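Local coordinates for protein antitoxin RnlB (Escherichia coli, PDB 6Y2P) that acts as the labile antitoxin of a type II toxin-antitoxin system, inhibiting the endonuclease activity of its cognate toxin RnlA, at residues C[1-9]-C[17-28]; C[51-59]-C[107-115]. All blocks are in the same frame, centred on the assembly; numbering follows the deposited sequence.

Interaction 1 of 2, residues C[1-9]-C[17-28]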
ATOM      1  N   MET C   1     -21.135   8.466  26.368  1.00 79.82           N
ATOM      2  CA  MET C   1     -20.402   7.686  25.375  1.00 73.03           C
ATOM      3  C   MET C   1     -21.336   6.719  24.664  1.00 80.20           C
ATOM      4  O   MET C   1     -21.031   6.176  23.580  1.00 85.52           O
ATOM      5  CB  MET C   1     -19.270   6.915  26.037  1.00 78.29           C
ATOM      6  CG  MET C   1     -18.220   6.479  25.060  1.00 92.67           C
ATOM      7  SD  MET C   1     -16.827   5.745  25.892  1.00109.59           S
ATOM      8  CE  MET C   1     -16.208   7.162  26.811  1.00113.91           C
ATOM      9  N   PHE C   2     -22.508   6.561  25.270  1.00 74.61           N
ATOM     10  CA  PHE C   2     -23.522   5.658  24.791  1.00 73.93           C
ATOM     11  C   PHE C   2     -24.873   6.263  25.110  1.00 75.76           C
ATOM     12  O   PHE C   2     -24.994   7.113  25.994  1.00 78.78           O
ATOM     13  CB  PHE C   2     -23.399   4.280  25.458  1.00 77.01           C
ATOM     14  CG  PHE C   2     -23.572   4.319  26.936  1.00 81.98           C
ATOM     15  CD1 PHE C   2     -22.489   4.554  27.764  1.00 82.75           C
ATOM     16  CD2 PHE C   2     -24.827   4.148  27.508  1.00 92.39           C
ATOM     17  CE1 PHE C   2     -22.658   4.620  29.150  1.00 84.68           C
ATOM     18  CE2 PHE C   2     -24.999   4.206  28.888  1.00 93.90           C
ATOM     19  CZ  PHE C   2     -23.911   4.444  29.705  1.00 90.05           C
ATOM     20  N   GLU C   3     -25.896   5.732  24.433  1.00 80.38           N
ATOM     21  CA  GLU C   3     -27.303   6.051  24.644  1.00 84.39           C
ATOM     22  C   GLU C   3     -28.106   4.767  24.530  1.00 96.76           C
ATOM     23  O   GLU C   3     -27.979   4.041  23.537  1.00101.14           O
ATOM     24  CB  GLU C   3     -27.833   7.057  23.623  1.00 82.06           C
ATOM     25  CG  GLU C   3     -29.361   7.199  23.639  1.00 90.42           C
ATOM     26  CD  GLU C   3     -29.822   8.567  23.150  1.00 98.87           C
ATOM     27  OE1 GLU C   3     -28.964   9.315  22.630  1.00 98.58           O
ATOM     28  OE2 GLU C   3     -31.024   8.903  23.299  1.00102.92           O
ATOM     29  N   ILE C   4     -28.890   4.464  25.557  1.00 95.92           N
ATOM     30  CA  ILE C   4     -29.831   3.356  25.460  1.00 98.69           C
ATOM     31  C   ILE C   4     -31.059   3.801  24.680  1.00100.80           C
ATOM     32  O   ILE C   4     -31.809   4.680  25.119  1.00101.63           O
ATOM     33  CB  ILE C   4     -30.182   2.812  26.852  1.00 99.45           C
ATOM     34  CG1 ILE C   4     -28.946   2.097  27.377  1.00102.63           C
ATOM     35  CG2 ILE C   4     -31.310   1.800  26.759  1.00104.27           C
ATOM     36  CD1 ILE C   4     -28.340   2.689  28.598  1.00101.98           C
ATOM     37  N   THR C   5     -31.262   3.198  23.505  1.00102.72           N
ATOM     38  CA  THR C   5     -32.367   3.554  22.618  1.00105.54           C
ATOM     39  C   THR C   5     -33.593   2.681  22.836  1.00113.41           C
ATOM     40  O   THR C   5     -34.716   3.152  22.631  1.00122.42           O
ATOM     41  CB  THR C   5     -31.920   3.455  21.157  1.00103.97           C
ATOM     42  OG1 THR C   5     -31.381   2.155  20.905  1.00104.69           O
ATOM     43  CG2 THR C   5     -30.866   4.511  20.845  1.00 89.71           C
ATOM     44  N   GLY C   6     -33.412   1.437  23.281  1.00111.83           N
ATOM     45  CA  GLY C   6     -34.548   0.560  23.510  1.00116.19           C
ATOM     46  C   GLY C   6     -34.308  -0.372  24.675  1.00112.62           C
ATOM     47  O   GLY C   6     -33.176  -0.786  24.950  1.00101.44           O
ATOM     48  N   ILE C   7     -35.398  -0.691  25.367  1.00119.58           N
ATOM     49  CA  ILE C   7     -35.409  -1.481  26.590  1.00117.57           C
ATOM     50  C   ILE C   7     -36.552  -2.473  26.472  1.00126.70           C
ATOM     51  O   ILE C   7     -37.681  -2.081  26.153  1.00136.20           O
ATOM     52  CB  ILE C   7     -35.581  -0.581  27.837  1.00119.14           C
ATOM     53  CG1 ILE C   7     -34.222  -0.216  28.419  1.00114.66           C
ATOM     54  CG2 ILE C   7     -36.418  -1.243  28.901  1.00122.10           C
ATOM     55  N   ASN C   8     -36.278  -3.753  26.710  1.00122.87           N
ATOM     56  CA  ASN C   8     -37.340  -4.768  26.718  1.00134.12           C
ATOM     57  C   ASN C   8     -37.173  -5.657  27.944  1.00137.10           C
ATOM     58  O   ASN C   8     -36.379  -6.600  27.923  1.00140.61           O
ATOM     59  CB  ASN C   8     -37.341  -5.603  25.435  1.00132.53           C
ATOM     60  CG  ASN C   8     -38.325  -5.084  24.394  1.00132.88           C
ATOM     61  OD1 ASN C   8     -39.130  -5.846  23.840  1.00134.41           O
ATOM     62  ND2 ASN C   8     -38.263  -3.780  24.121  1.00127.42           N
ATOM     63  N   VAL C   9     -37.908  -5.348  29.012  1.00136.87           N
ATOM     64  CA  VAL C   9     -37.799  -6.137  30.235  1.00142.83           C
ATOM     65  C   VAL C   9     -38.002  -7.606  29.928  1.00150.60           C
ATOM     66  O   VAL C   9     -37.183  -8.464  30.290  1.00148.49           O
ATOM     67  CB  VAL C   9     -38.794  -5.626  31.290  1.00146.46           C
ATOM     68  N   VAL C  17     -27.885  -0.496  22.828  1.00 80.85           N
ATOM     69  CA  VAL C  17     -26.892   0.485  23.237  1.00 77.91           C
ATOM     70  C   VAL C  17     -26.264   1.056  21.984  1.00 82.69           C
ATOM     71  O   VAL C  17     -25.670   0.318  21.189  1.00 88.49           O
ATOM     72  CB  VAL C  17     -25.797  -0.145  24.106  1.00 80.75           C
ATOM     73  CG1 VAL C  17     -24.852   0.925  24.604  1.00 86.20           C
ATOM     74  CG2 VAL C  17     -26.406  -0.945  25.257  1.00 81.36           C
ATOM     75  N   MET C  18     -26.356   2.361  21.826  1.00 81.47           N
ATOM     76  CA  MET C  18     -25.838   3.057  20.665  1.00 73.13           C
ATOM     77  C   MET C  18     -24.657   3.951  21.049  1.00 78.69           C
ATOM     78  O   MET C  18     -24.697   4.641  22.070  1.00 85.00           O
ATOM     79  CB  MET C  18     -26.947   3.892  20.073  1.00 75.40           C
ATOM     80  CG  MET C  18     -26.484   4.831  19.035  1.00 88.54           C
ATOM     81  SD  MET C  18     -27.944   5.305  18.138  1.00 92.88           S
ATOM     82  CE  MET C  18     -27.579   6.987  17.692  1.00 86.17           C
ATOM     83  N   ALA C  19     -23.605   3.943  20.240  1.00 72.03           N
ATOM     84  CA  ALA C  19     -22.506   4.870  20.466  1.00 70.65           C
ATOM     85  C   ALA C  19     -22.894   6.287  20.026  1.00 81.88           C
ATOM     86  O   ALA C  19     -23.588   6.483  19.020  1.00 82.31           O
ATOM     87  CB  ALA C  19     -21.251   4.412  19.729  1.00 60.52           C
ATOM     88  N   THR C  20     -22.395   7.283  20.774  1.00 73.79           N
ATOM     89  CA  THR C  20     -22.697   8.697  20.563  1.00 72.97           C
ATOM     90  C   THR C  20     -21.536   9.515  19.994  1.00 68.33           C
ATOM     91  O   THR C  20     -21.664  10.737  19.889  1.00 80.55           O
ATOM     92  CB  THR C  20     -23.130   9.322  21.900  1.00 80.80           C
ATOM     93  OG1 THR C  20     -22.045   9.227  22.839  1.00 83.43           O
ATOM     94  CG2 THR C  20     -24.377   8.655  22.474  1.00 85.48           C
ATOM     95  N   GLY C  21     -20.481   8.873  19.500  1.00 66.08           N
ATOM     96  CA  GLY C  21     -19.297   9.576  19.026  1.00 67.25           C
ATOM     97  C   GLY C  21     -18.236   8.577  18.599  1.00 62.18           C
ATOM     98  O   GLY C  21     -18.533   7.395  18.448  1.00 55.98           O
ATOM     99  N   PHE C  22     -16.976   9.038  18.418  1.00 57.66           N
ATOM    100  CA  PHE C  22     -15.939   8.112  17.924  1.00 52.53           C
ATOM    101  C   PHE C  22     -15.457   7.100  18.970  1.00 58.83           C
ATOM    102  O   PHE C  22     -14.782   6.130  18.601  1.00 77.33           O
ATOM    103  CB  PHE C  22     -14.720   8.872  17.383  1.00 49.12           C
ATOM    104  CG  PHE C  22     -13.941   9.640  18.451  1.00 59.46           C
ATOM    105  CD1 PHE C  22     -14.300  10.921  18.779  1.00 58.24           C
ATOM    106  CD2 PHE C  22     -12.844   9.068  19.116  1.00 62.71           C
ATOM    107  CE1 PHE C  22     -13.565  11.665  19.723  1.00 67.30           C
ATOM    108  CE2 PHE C  22     -12.112   9.795  20.085  1.00 54.64           C
ATOM    109  CZ  PHE C  22     -12.480  11.091  20.373  1.00 71.10           C
ATOM    110  N   GLU C  23     -15.715   7.315  20.251  1.00 60.63           N
ATOM    111  CA  GLU C  23     -15.304   6.359  21.266  1.00 65.39           C
ATOM    112  C   GLU C  23     -16.193   5.120  21.262  1.00 67.00           C
ATOM    113  O   GLU C  23     -17.408   5.203  21.097  1.00 82.98           O
ATOM    114  CB  GLU C  23     -15.311   7.016  22.647  1.00 74.63           C
ATOM    115  CG  GLU C  23     -14.243   8.101  22.803  1.00 84.62           C
ATOM    116  CD  GLU C  23     -14.450   8.946  24.043  1.00 98.67           C
ATOM    117  OE1 GLU C  23     -13.582   8.918  24.931  1.00105.66           O
ATOM    118  OE2 GLU C  23     -15.482   9.639  24.133  1.00105.44           O
ATOM    119  N   ASN C  24     -15.582   3.966  21.484  1.00 70.09           N
ATOM    120  CA  ASN C  24     -16.326   2.714  21.480  1.00 66.46           C
ATOM    121  C   ASN C  24     -16.978   2.477  22.845  1.00 69.44           C
ATOM    122  O   ASN C  24     -16.258   2.336  23.848  1.00 58.45           O
ATOM    123  CB  ASN C  24     -15.405   1.561  21.139  1.00 50.08           C
ATOM    124  CG  ASN C  24     -16.159   0.374  20.597  1.00 59.49           C
ATOM    125  OD1 ASN C  24     -17.210   0.003  21.146  1.00 58.09           O
ATOM    126  ND2 ASN C  24     -15.633  -0.249  19.496  1.00 64.94           N
ATOM    127  N   PRO C  25     -18.313   2.360  22.924  1.00 72.21           N
ATOM    128  CA  PRO C  25     -18.959   2.181  24.241  1.00 74.25           C
ATOM    129  C   PRO C  25     -18.484   0.952  24.987  1.00 76.13           C
ATOM    130  O   PRO C  25     -18.656   0.900  26.208  1.00 80.95           O
ATOM    131  CB  PRO C  25     -20.458   2.075  23.912  1.00 69.48           C
ATOM    132  CG  PRO C  25     -20.602   2.548  22.532  1.00 69.72           C
ATOM    133  CD  PRO C  25     -19.285   2.315  21.820  1.00 65.08           C
ATOM    134  N   LEU C  26     -17.954  -0.063  24.296  1.00 76.07           N
ATOM    135  CA  LEU C  26     -17.515  -1.302  24.942  1.00 76.20           C
ATOM    136  C   LEU C  26     -16.225  -1.139  25.755  1.00 80.61           C
ATOM    137  O   LEU C  26     -15.827  -2.075  26.466  1.00 84.29           O
ATOM    138  CB  LEU C  26     -17.345  -2.397  23.893  1.00 66.28           C
ATOM    139  CG  LEU C  26     -18.707  -2.836  23.362  1.00 67.09           C
ATOM    140  CD1 LEU C  26     -18.586  -3.655  22.086  1.00 63.96           C
ATOM    141  CD2 LEU C  26     -19.509  -3.580  24.435  1.00 61.79           C
ATOM    142  N   SER C  27     -15.587   0.026  25.682  1.00 75.06           N
ATOM    143  CA  SER C  27     -14.522   0.387  26.599  1.00 81.36           C
ATOM    144  C   SER C  27     -15.082   0.998  27.897  1.00 88.61           C
ATOM    145  O   SER C  27     -14.317   1.290  28.823  1.00 92.62           O
ATOM    146  CB  SER C  27     -13.562   1.355  25.931  1.00 86.88           C
ATOM    147  OG  SER C  27     -13.931   2.700  26.216  1.00101.49           O
ATOM    148  N   SER C  28     -16.397   1.224  27.961  1.00 86.92           N
ATOM    149  CA  SER C  28     -17.068   1.797  29.112  1.00 96.77           C
ATOM    150  C   SER C  28     -18.069   0.816  29.703  1.00101.54           C
ATOM    151  O   SER C  28     -19.053   1.216  30.334  1.00108.42           O
ATOM    152  CB  SER C  28     -17.830   3.067  28.748  1.00103.53           C
ATOM    153  OG  SER C  28     -17.015   3.972  28.040  1.00113.78           O
TER
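Met1, the first residue of the chain, reaches past the strand pair and lays its side chain against Glu23. With CG anti to the backbone N (chi1 -161°), the chain is extended as far as SD and bends there (chi3 -65°), which puts CE by the Glu23 carboxylate. Met1 CG lies 3.8 Å from Glu23 CB, and the two side chains cross at about a right angle. Met1 CE ends 3.7 Å from Glu23 OE1. Strand pairing begins at the next residue. Phe2 and Ala19 form a non-hydrogen-bonded pair, as do Ile4 and Val17. Between them, Glu3 and Met18 exchange two backbone bonds: Glu3 N to Met18 O and Met18 N to Glu3 O, both 2.9 Å.

Phe2, Ile4 and Val17 share one face of the sheet. There Phe2 CB meets Val17 CG1 at 3.8 Å and Pro25 CB at 4.0 Å. Helix 29-39 covers this side through Ile32 and Leu36. Glu3 and Met18 point to the other face. Thr5 CG2 touches Met18 CB at 4.0 Å, and Leu94 of helix 88-99 touches both side chains. Glu3 OE1 is hydrogen-bonded to the hydroxyl of Tyr104. Thr20 CG2 packs over the backbone between Phe2 and Glu3. The whole is an antiparallel beta hairpin at the edge of the chain's five-stranded mixed sheet, followed by a loop with an Asx turn at Asn24 and a short 3-10 segment before helix 29-39.

Interaction 2 of 2, residues C[51-59]-C[107-115]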
ATOM      1  N   ASP C  51     -25.090  -0.883  18.793  1.00 64.74           N
ATOM      2  CA  ASP C  51     -24.868  -0.215  17.508  1.00 67.66           C
ATOM      3  C   ASP C  51     -23.625   0.678  17.604  1.00 74.51           C
ATOM      4  O   ASP C  51     -23.628   1.682  18.319  1.00 87.96           O
ATOM      5  CB  ASP C  51     -26.093   0.609  17.115  1.00 72.95           C
ATOM      6  CG  ASP C  51     -25.868   1.433  15.859  1.00 75.01           C
ATOM      7  OD1 ASP C  51     -24.783   1.321  15.235  1.00 71.10           O
ATOM      8  OD2 ASP C  51     -26.788   2.166  15.470  1.00 76.27           O
ATOM      9  N   LEU C  52     -22.560   0.341  16.880  1.00 67.76           N
ATOM     10  CA  LEU C  52     -21.324   1.092  17.042  1.00 62.11           C
ATOM     11  C   LEU C  52     -21.047   2.066  15.898  1.00 67.39           C
ATOM     12  O   LEU C  52     -19.884   2.503  15.730  1.00 57.26           O
ATOM     13  CB  LEU C  52     -20.157   0.124  17.214  1.00 55.82           C
ATOM     14  CG  LEU C  52     -20.350  -1.032  18.212  1.00 61.71           C
ATOM     15  CD1 LEU C  52     -19.176  -2.031  18.160  1.00 58.94           C
ATOM     16  CD2 LEU C  52     -20.478  -0.500  19.629  1.00 67.21           C
ATOM     17  N   LEU C  53     -22.098   2.487  15.175  1.00 63.10           N
ATOM     18  CA  LEU C  53     -21.926   3.257  13.938  1.00 63.12           C
ATOM     19  C   LEU C  53     -20.994   4.456  14.125  1.00 69.15           C
ATOM     20  O   LEU C  53     -20.072   4.666  13.327  1.00 72.77           O
ATOM     21  CB  LEU C  53     -23.276   3.734  13.415  1.00 64.71           C
ATOM     22  CG  LEU C  53     -23.130   4.727  12.253  1.00 60.60           C
ATOM     23  CD1 LEU C  53     -22.628   3.958  11.067  1.00 59.80           C
ATOM     24  CD2 LEU C  53     -24.394   5.522  11.906  1.00 63.76           C
ATOM     25  N   CYS C  54     -21.186   5.230  15.198  1.00 68.81           N
ATOM     26  CA  CYS C  54     -20.378   6.437  15.319  1.00 68.64           C
ATOM     27  C   CYS C  54     -18.939   6.150  15.740  1.00 67.94           C
ATOM     28  O   CYS C  54     -18.054   6.976  15.484  1.00 58.22           O
ATOM     29  CB  CYS C  54     -20.988   7.375  16.370  1.00 63.25           C
ATOM     30  SG  CYS C  54     -22.609   8.115  15.910  1.00 72.70           S
ATOM     31  N   ALA C  55     -18.633   4.935  16.169  1.00 61.17           N
ATOM     32  CA  ALA C  55     -17.239   4.639  16.412  1.00 61.34           C
ATOM     33  C   ALA C  55     -16.627   3.827  15.288  1.00 67.17           C
ATOM     34  O   ALA C  55     -15.428   3.953  15.002  1.00 59.25           O
ATOM     35  CB  ALA C  55     -17.095   3.875  17.728  1.00 66.93           C
ATOM     36  N   ASN C  56     -17.464   3.045  14.608  1.00 69.39           N
ATOM     37  CA  ASN C  56     -17.000   2.074  13.650  1.00 61.96           C
ATOM     38  C   ASN C  56     -17.331   2.405  12.204  1.00 59.49           C
ATOM     39  O   ASN C  56     -16.737   1.812  11.308  1.00 58.20           O
ATOM     40  CB  ASN C  56     -17.586   0.716  14.042  1.00 59.48           C
ATOM     41  CG  ASN C  56     -16.696  -0.015  15.065  1.00 61.74           C
ATOM     42  OD1 ASN C  56     -15.612   0.482  15.444  1.00 58.22           O
ATOM     43  ND2 ASN C  56     -17.124  -1.201  15.486  1.00 53.30           N
ATOM     44  N   GLY C  57     -18.140   3.418  11.944  1.00 59.49           N
ATOM     45  CA  GLY C  57     -18.612   3.646  10.598  1.00 65.16           C
ATOM     46  C   GLY C  57     -19.643   2.608  10.174  1.00 66.26           C
ATOM     47  O   GLY C  57     -19.957   1.667  10.916  1.00 59.04           O
ATOM     48  N   PRO C  58     -20.165   2.735   8.949  1.00 69.63           N
ATOM     49  CA  PRO C  58     -21.166   1.775   8.450  1.00 74.12           C
ATOM     50  C   PRO C  58     -20.517   0.488   7.933  1.00 72.55           C
ATOM     51  O   PRO C  58     -20.579   0.167   6.742  1.00 72.09           O
ATOM     52  CB  PRO C  58     -21.843   2.577   7.337  1.00 70.20           C
ATOM     53  CG  PRO C  58     -20.690   3.308   6.736  1.00 73.86           C
ATOM     54  CD  PRO C  58     -19.672   3.587   7.855  1.00 72.40           C
ATOM     55  N   GLU C  59     -19.862  -0.250   8.837  1.00 60.81           N
ATOM     56  CA  GLU C  59     -18.992  -1.362   8.496  1.00 58.66           C
ATOM     57  C   GLU C  59     -19.658  -2.692   8.845  1.00 69.87           C
ATOM     58  O   GLU C  59     -20.737  -2.730   9.443  1.00 72.13           O
ATOM     59  CB  GLU C  59     -17.644  -1.223   9.204  1.00 53.69           C
ATOM     60  CG  GLU C  59     -16.645  -0.365   8.434  1.00 59.18           C
ATOM     61  CD  GLU C  59     -16.302  -0.996   7.088  1.00 67.72           C
ATOM     62  OE1 GLU C  59     -16.529  -2.219   6.938  1.00 71.48           O
ATOM     63  OE2 GLU C  59     -15.834  -0.283   6.176  1.00 68.98           O
ATOM     64  N   ALA C 107     -19.467  14.265  16.028  1.00 64.66           N
ATOM     65  CA  ALA C 107     -18.431  13.662  16.877  1.00 65.79           C
ATOM     66  C   ALA C 107     -18.017  12.258  16.441  1.00 66.89           C
ATOM     67  O   ALA C 107     -17.267  11.583  17.165  1.00 55.94           O
ATOM     68  CB  ALA C 107     -18.933  13.580  18.313  1.00 56.95           C
ATOM     69  N   SER C 108     -18.505  11.801  15.295  1.00 69.19           N
ATOM     70  CA  SER C 108     -18.368  10.437  14.837  1.00 62.95           C
ATOM     71  C   SER C 108     -17.134  10.255  13.972  1.00 66.72           C
ATOM     72  O   SER C 108     -16.379  11.191  13.685  1.00 72.82           O
ATOM     73  CB  SER C 108     -19.598  10.043  14.028  1.00 67.37           C
ATOM     74  OG  SER C 108     -19.413  10.284  12.635  1.00 63.88           O
ATOM     75  N   VAL C 109     -16.940   9.017  13.512  1.00 56.43           N
ATOM     76  CA  VAL C 109     -15.950   8.787  12.479  1.00 53.47           C
ATOM     77  C   VAL C 109     -16.561   8.842  11.080  1.00 54.51           C
ATOM     78  O   VAL C 109     -15.818   8.715  10.098  1.00 58.37           O
ATOM     79  CB  VAL C 109     -15.206   7.459  12.747  1.00 58.43           C
ATOM     80  CG1 VAL C 109     -14.468   7.546  14.058  1.00 54.21           C
ATOM     81  CG2 VAL C 109     -16.160   6.280  12.746  1.00 54.55           C
ATOM     82  N   LEU C 110     -17.870   9.102  10.953  1.00 54.78           N
ATOM     83  CA  LEU C 110     -18.509   9.068   9.634  1.00 67.87           C
ATOM     84  C   LEU C 110     -18.020  10.200   8.734  1.00 67.66           C
ATOM     85  O   LEU C 110     -17.742  11.305   9.191  1.00 70.04           O
ATOM     86  CB  LEU C 110     -20.037   9.149   9.752  1.00 63.99           C
ATOM     87  CG  LEU C 110     -20.740   8.132  10.661  1.00 67.44           C
ATOM     88  CD1 LEU C 110     -22.166   7.878  10.181  1.00 68.49           C
ATOM     89  CD2 LEU C 110     -19.992   6.841  10.750  1.00 57.72           C
ATOM     90  N   SER C 111     -17.949   9.920   7.433  1.00 65.84           N
ATOM     91  CA  SER C 111     -17.705  10.940   6.415  1.00 67.45           C
ATOM     92  C   SER C 111     -19.023  11.529   5.944  1.00 75.50           C
ATOM     93  O   SER C 111     -20.105  11.016   6.266  1.00 76.65           O
ATOM     94  CB  SER C 111     -16.951  10.327   5.245  1.00 72.98           C
ATOM     95  OG  SER C 111     -16.752  11.309   4.227  1.00 84.57           O
ATOM     96  N   PRO C 112     -18.982  12.636   5.194  1.00 93.95           N
ATOM     97  CA  PRO C 112     -20.240  13.149   4.605  1.00 98.76           C
ATOM     98  C   PRO C 112     -20.971  12.127   3.731  1.00 99.74           C
ATOM     99  O   PRO C 112     -22.196  11.972   3.862  1.00100.80           O
ATOM    100  CB  PRO C 112     -19.772  14.376   3.822  1.00 95.60           C
ATOM    101  CG  PRO C 112     -18.553  14.832   4.615  1.00 86.08           C
ATOM    102  CD  PRO C 112     -17.877  13.604   5.081  1.00 84.24           C
ATOM    103  N   ASP C 113     -20.260  11.404   2.858  1.00 98.99           N
ATOM    104  CA  ASP C 113     -20.903  10.343   2.079  1.00106.39           C
ATOM    105  C   ASP C 113     -21.493   9.253   2.977  1.00105.96           C
ATOM    106  O   ASP C 113     -22.544   8.684   2.663  1.00113.43           O
ATOM    107  CB  ASP C 113     -19.917   9.740   1.082  1.00107.82           C
ATOM    108  CG  ASP C 113     -19.874  10.502  -0.228  1.00124.07           C
ATOM    109  OD1 ASP C 113     -20.525  11.569  -0.350  1.00130.97           O
ATOM    110  OD2 ASP C 113     -19.180  10.026  -1.148  1.00130.61           O
ATOM    111  N   ASP C 114     -20.845   8.948   4.103  1.00 96.55           N
ATOM    112  CA  ASP C 114     -21.444   7.988   5.029  1.00100.86           C
ATOM    113  C   ASP C 114     -22.698   8.555   5.694  1.00103.56           C
ATOM    114  O   ASP C 114     -23.718   7.854   5.823  1.00102.76           O
ATOM    115  CB  ASP C 114     -20.417   7.572   6.088  1.00 97.68           C
ATOM    116  CG  ASP C 114     -19.240   6.801   5.502  1.00 96.02           C
ATOM    117  OD1 ASP C 114     -19.422   6.082   4.494  1.00100.41           O
ATOM    118  OD2 ASP C 114     -18.123   6.936   6.042  1.00 92.88           O
ATOM    119  N   VAL C 115     -22.644   9.829   6.112  1.00108.95           N
ATOM    120  CA  VAL C 115     -23.744  10.414   6.878  1.00109.82           C
ATOM    121  C   VAL C 115     -24.983  10.544   6.009  1.00109.01           C
ATOM    122  O   VAL C 115     -26.105  10.407   6.504  1.00113.89           O
ATOM    123  CB  VAL C 115     -23.367  11.763   7.533  1.00106.63           C
ATOM    124  CG1 VAL C 115     -23.092  12.811   6.507  1.00114.55           C
ATOM    125  CG2 VAL C 115     -24.507  12.254   8.405  1.00110.95           C
TER
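Leu53 meets Leu110 through its side chain and its backbone O. The side chains cross at about a right angle, with Leu53 CD2 3.7 Å from Leu110 CD1. Leu110 CD2 packs 3.4 Å from Leu53 O. Leu53 CG sits anti to the backbone N (chi1 171°), which carries both methyls across to Leu110. Leu98 of helix 88-99 also packs on Leu53, and Leu105 of helix 102-106 packs on Leu110.

Cys54 supplies the polar link. Its carbonyl O accepts from Val109 N at 3.0 Å, with an N-H...O angle of 151°. The residue four places on, Pro58, has no N-H to offer, so the regular helical partner is lacking and the loop supplies one. Cys54 CB also packs 3.8 Å from Ser108 CB.

The backbone O of Ala55 faces the methyls of Val109, whose side chain lies against the C-terminal end of helix 53-56. Gly57 is the first residue to leave the helix, with a positive phi of 73°, and its CA packs 3.5 Å from Leu110 CD2. Pro58 then crosses the carboxylate of Asp114, with Pro58 CG 3.8 Å from Asp114 OD1.

The second segment is shaped by its own bonds. Ser108 OG accepts from Leu110 N at 2.6 Å and is also hydrogen-bonded to Leu105 O. Asp114 OD2 accepts from Ser111 N at 3.3 Å. The arrangement is a one-turn helix docked on a loop that opens with an ST turn and leads into helix 112-115.

The centres of interactions 1 and 2 lie about 14 Å apart. Both segments of interaction 1 precede those of interaction 2 in the sequence. The sheet joins them, since strand 13-19 runs parallel to strand 46-51. Val17 O lies 2.7 Å from Asp51 N, and Ala19 N lies 3.0 Å from Asp51 O; both are probable hydrogen bonds. Past the strand ends, Gly21 and Phe22 pack against Cys54 and Ala55. Helix 88-99 touches both contacts. Both also border a chain of another protein, reached by Phe22 and Asn24 in the first and by Asn56 and Glu59 in the second. This is consistent with a shared surface for binding the toxin.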